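Local coordinates for protein phosphoserine aminotransferase (Bacillus alcalophilus, PDB 1W23) that catalyses the reversible, pyridoxal phosphate-dependent interconversion of phosphoserine and 3-phosphohydroxypyruvate, with glutamate and 2-oxoglutarate as the other pair, in serine biosynthesis, working as a homodimer, at residues A18-A22 with Y245-V250. Numbering follows the deposited sequence.
Sequences ALERA and YMLRNV
Ala18 and Asn249 sit where two helices of this class-V aminotransferase subunit, 16-24 and 241-256, pack against each other near the dimer interface; their segments 18-22 and 245-250 cross at 131° between N-to-C directions. The apolar side is small and close: Ala18 CB meets Asn249 CB at 3.8 Å and Val250 CG2 at 4.1 Å, while the Met246 chain folds back twice (chi2 -61°, chi3 -53°) and lays SD on Ala22 CB (3.6 Å) and CE against Leu19 CD2. Met37 of the second subunit also packs on Met246. Among the polar contacts, Asn249 ND2 donates to a lone pair of Ala18 O (3.3 Å), a carbonyl already bonded to Ala22 N in its helix. Arg248 NE and NH2 both grip Asn249 OD1, side-on in the guanidinium plane, and NH1 bonds to Gln52 OE1. Without the amide, as with an alanine here, the two Arg248 nitrogens would probably lose their shared acceptor and Ala18 O its side-chain donor. Arg21, fully stretched, brings its guanidinium flat onto that of Arg248; Asp252 pairs with Arg21 NH1 and probably eases the like charges. One water links Arg21 NH1 to Asn249 O, lying in the guanidinium plane 3.0 Å from NH1.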
ATOM      1  N   ALA A  18      15.780 -13.452   0.663  1.00 10.23           N
ATOM      2  CA  ALA A  18      14.455 -13.009   1.121  1.00  9.60           C
ATOM      3  C   ALA A  18      13.374 -13.459   0.123  1.00  9.50           C
ATOM      4  O   ALA A  18      12.257 -13.825   0.504  1.00  9.62           O
ATOM      5  CB  ALA A  18      14.447 -11.511   1.312  1.00 10.47           C
ATOM      6  N   LEU A  19      13.707 -13.379  -1.169  1.00  9.39           N
ATOM      7  CA  LEU A  19      12.810 -13.810  -2.237  1.00  9.52           C
ATOM      8  C   LEU A  19      12.695 -15.322  -2.272  1.00  9.89           C
ATOM      9  O   LEU A  19      11.581 -15.841  -2.505  1.00  9.90           O
ATOM     10  CB  LEU A  19      13.260 -13.256  -3.601  1.00 10.24           C
ATOM     11  CG  LEU A  19      12.971 -11.758  -3.819  1.00 10.23           C
ATOM     12  CD1 LEU A  19      13.803 -11.267  -5.003  1.00 12.25           C
ATOM     13  CD2 LEU A  19      11.506 -11.521  -4.053  1.00 12.53           C
ATOM     14  N   GLU A  20      13.790 -16.053  -2.134  1.00 10.09           N
ATOM     15  CA  GLU A  20      13.735 -17.508  -2.131  1.00 10.07           C
ATOM     16  C   GLU A  20      12.915 -18.024  -0.971  1.00  9.57           C
ATOM     17  O   GLU A  20      12.142 -18.957  -1.133  1.00 10.45           O
ATOM     18  CB  GLU A  20      15.146 -18.074  -2.121  1.00 11.54           C
ATOM     19  CG  GLU A  20      15.914 -17.889  -3.418  1.00 13.06           C
ATOM     20  CD  GLU A  20      17.394 -18.091  -3.386  1.00 18.23           C
ATOM     21  OE1 GLU A  20      17.993 -17.892  -2.315  1.00 21.95           O
ATOM     22  OE2 GLU A  20      18.008 -18.385  -4.430  1.00 22.79           O
ATOM     23  N   ARG A  21      13.066 -17.412   0.200  1.00  9.93           N
ATOM     24  CA  ARG A  21      12.240 -17.747   1.371  1.00 10.31           C
ATOM     25  C   ARG A  21      10.762 -17.517   1.072  1.00  9.77           C
ATOM     26  O   ARG A  21       9.925 -18.366   1.326  1.00 10.78           O
ATOM     27  CB  ARG A  21      12.730 -16.913   2.568  1.00 10.50           C
ATOM     28  CG  ARG A  21      11.978 -17.088   3.858  1.00 10.77           C
ATOM     29  CD  ARG A  21      12.593 -16.222   4.945  1.00 11.27           C
ATOM     30  NE  ARG A  21      11.932 -16.417   6.220  1.00 11.52           N
ATOM     31  CZ  ARG A  21      12.222 -15.671   7.299  1.00 11.36           C
ATOM     32  NH1 ARG A  21      13.134 -14.672   7.234  1.00 11.12           N
ATOM     33  NH2 ARG A  21      11.605 -15.928   8.454  1.00 12.30           N
ATOM     34  N   ALA A  22      10.474 -16.335   0.511  1.00  9.49           N
ATOM     35  CA  ALA A  22       9.073 -16.033   0.201  1.00  9.69           C
ATOM     36  C   ALA A  22       8.504 -17.024  -0.815  1.00  9.46           C
ATOM     37  O   ALA A  22       7.341 -17.454  -0.718  1.00 10.52           O
ATOM     38  CB  ALA A  22       8.990 -14.613  -0.358  1.00 10.30           C
ATOM     39  N   TYR A 245       5.629  -8.466   5.464  1.00  8.72           N
ATOM     40  CA  TYR A 245       6.309  -9.766   5.525  1.00  9.06           C
ATOM     41  C   TYR A 245       7.598  -9.712   4.734  1.00  8.42           C
ATOM     42  O   TYR A 245       8.659 -10.191   5.219  1.00  8.98           O
ATOM     43  CB  TYR A 245       5.321 -10.819   4.950  1.00  9.62           C
ATOM     44  CG  TYR A 245       6.007 -12.079   4.519  1.00  9.11           C
ATOM     45  CD1 TYR A 245       6.336 -13.095   5.412  1.00  9.79           C
ATOM     46  CD2 TYR A 245       6.358 -12.290   3.187  1.00  9.96           C
ATOM     47  CE1 TYR A 245       6.969 -14.249   4.984  1.00  9.84           C
ATOM     48  CE2 TYR A 245       7.008 -13.412   2.774  1.00 10.84           C
ATOM     49  CZ  TYR A 245       7.313 -14.408   3.697  1.00 10.24           C
ATOM     50  OH  TYR A 245       7.985 -15.516   3.230  1.00 12.62           O
ATOM     51  N   MET A 246       7.603  -9.141   3.525  1.00  8.60           N
ATOM     52  CA  MET A 246       8.854  -9.063   2.756  1.00  8.71           C
ATOM     53  C   MET A 246       9.862  -8.174   3.452  1.00  8.60           C
ATOM     54  O   MET A 246      11.076  -8.482   3.437  1.00  8.96           O
ATOM     55  CB  MET A 246       8.572  -8.577   1.332  1.00  8.77           C
ATOM     56  CG  MET A 246       7.929  -9.614   0.454  1.00 10.52           C
ATOM     57  SD  MET A 246       8.889 -11.088   0.186  1.00 12.51           S
ATOM     58  CE  MET A 246      10.438 -10.472  -0.385  1.00 13.39           C
ATOM     59  N   LEU A 247       9.441  -7.049   4.037  1.00  8.50           N
ATOM     60  CA  LEU A 247      10.286  -6.202   4.838  1.00  8.66           C
ATOM     61  C   LEU A 247      10.938  -7.021   5.969  1.00  8.75           C
ATOM     62  O   LEU A 247      12.160  -6.940   6.178  1.00  9.12           O
ATOM     63  CB  LEU A 247       9.457  -5.035   5.396  1.00  9.39           C
ATOM     64  CG  LEU A 247      10.111  -4.165   6.485  1.00 11.42           C
ATOM     65  CD1 LEU A 247      11.277  -3.417   6.061  1.00 16.44           C
ATOM     66  CD2 LEU A 247       9.018  -3.270   7.089  1.00 18.46           C
ATOM     67  N   ARG A 248      10.151  -7.818   6.697  1.00  8.90           N
ATOM     68  CA  ARG A 248      10.710  -8.678   7.715  1.00  9.10           C
ATOM     69  C   ARG A 248      11.813  -9.539   7.118  1.00  8.98           C
ATOM     70  O   ARG A 248      12.906  -9.665   7.700  1.00  9.23           O
ATOM     71  CB  ARG A 248       9.555  -9.486   8.351  1.00  9.19           C
ATOM     72  CG  ARG A 248       9.924 -10.268   9.624  1.00 10.61           C
ATOM     73  CD  ARG A 248      10.810 -11.517   9.439  1.00 10.71           C
ATOM     74  NE  ARG A 248      10.228 -12.448   8.440  1.00 10.66           N
ATOM     75  CZ  ARG A 248       9.378 -13.392   8.758  1.00 11.29           C
ATOM     76  NH1 ARG A 248       9.009 -13.639  10.015  1.00 13.47           N
ATOM     77  NH2 ARG A 248       8.848 -14.148   7.767  1.00 12.79           N
ATOM     78  N   ASN A 249      11.522 -10.218   5.994  1.00  8.61           N
ATOM     79  CA  ASN A 249      12.531 -11.088   5.384  1.00  9.09           C
ATOM     80  C   ASN A 249      13.792 -10.324   5.018  1.00  8.91           C
ATOM     81  O   ASN A 249      14.925 -10.863   5.220  1.00  9.10           O
ATOM     82  CB  ASN A 249      11.964 -11.767   4.145  1.00  8.81           C
ATOM     83  CG  ASN A 249      10.952 -12.842   4.420  1.00 10.48           C
ATOM     84  OD1 ASN A 249      10.524 -13.075   5.561  1.00 10.46           O
ATOM     85  ND2 ASN A 249      10.621 -13.573   3.342  1.00 11.90           N
ATOM     86  N   VAL A 250      13.697  -9.130   4.484  1.00  8.47           N
ATOM     87  CA  VAL A 250      14.893  -8.323   4.150  1.00  8.63           C
ATOM     88  C   VAL A 250      15.658  -7.966   5.396  1.00  8.33           C
ATOM     89  O   VAL A 250      16.892  -8.060   5.433  1.00  9.17           O
ATOM     90  CB  VAL A 250      14.480  -7.085   3.329  1.00  8.66           C
ATOM     91  CG1 VAL A 250      15.691  -6.153   3.167  1.00 10.27           C
ATOM     92  CG2 VAL A 250      13.946  -7.504   1.975  1.00  9.61           C
TER
HETATM   93  O   HOH W   1      14.708 -13.639   4.918  1.00 11.40           O
HETATM   94  O   HOH W   2       5.771 -16.141   1.240  1.00 10.93           O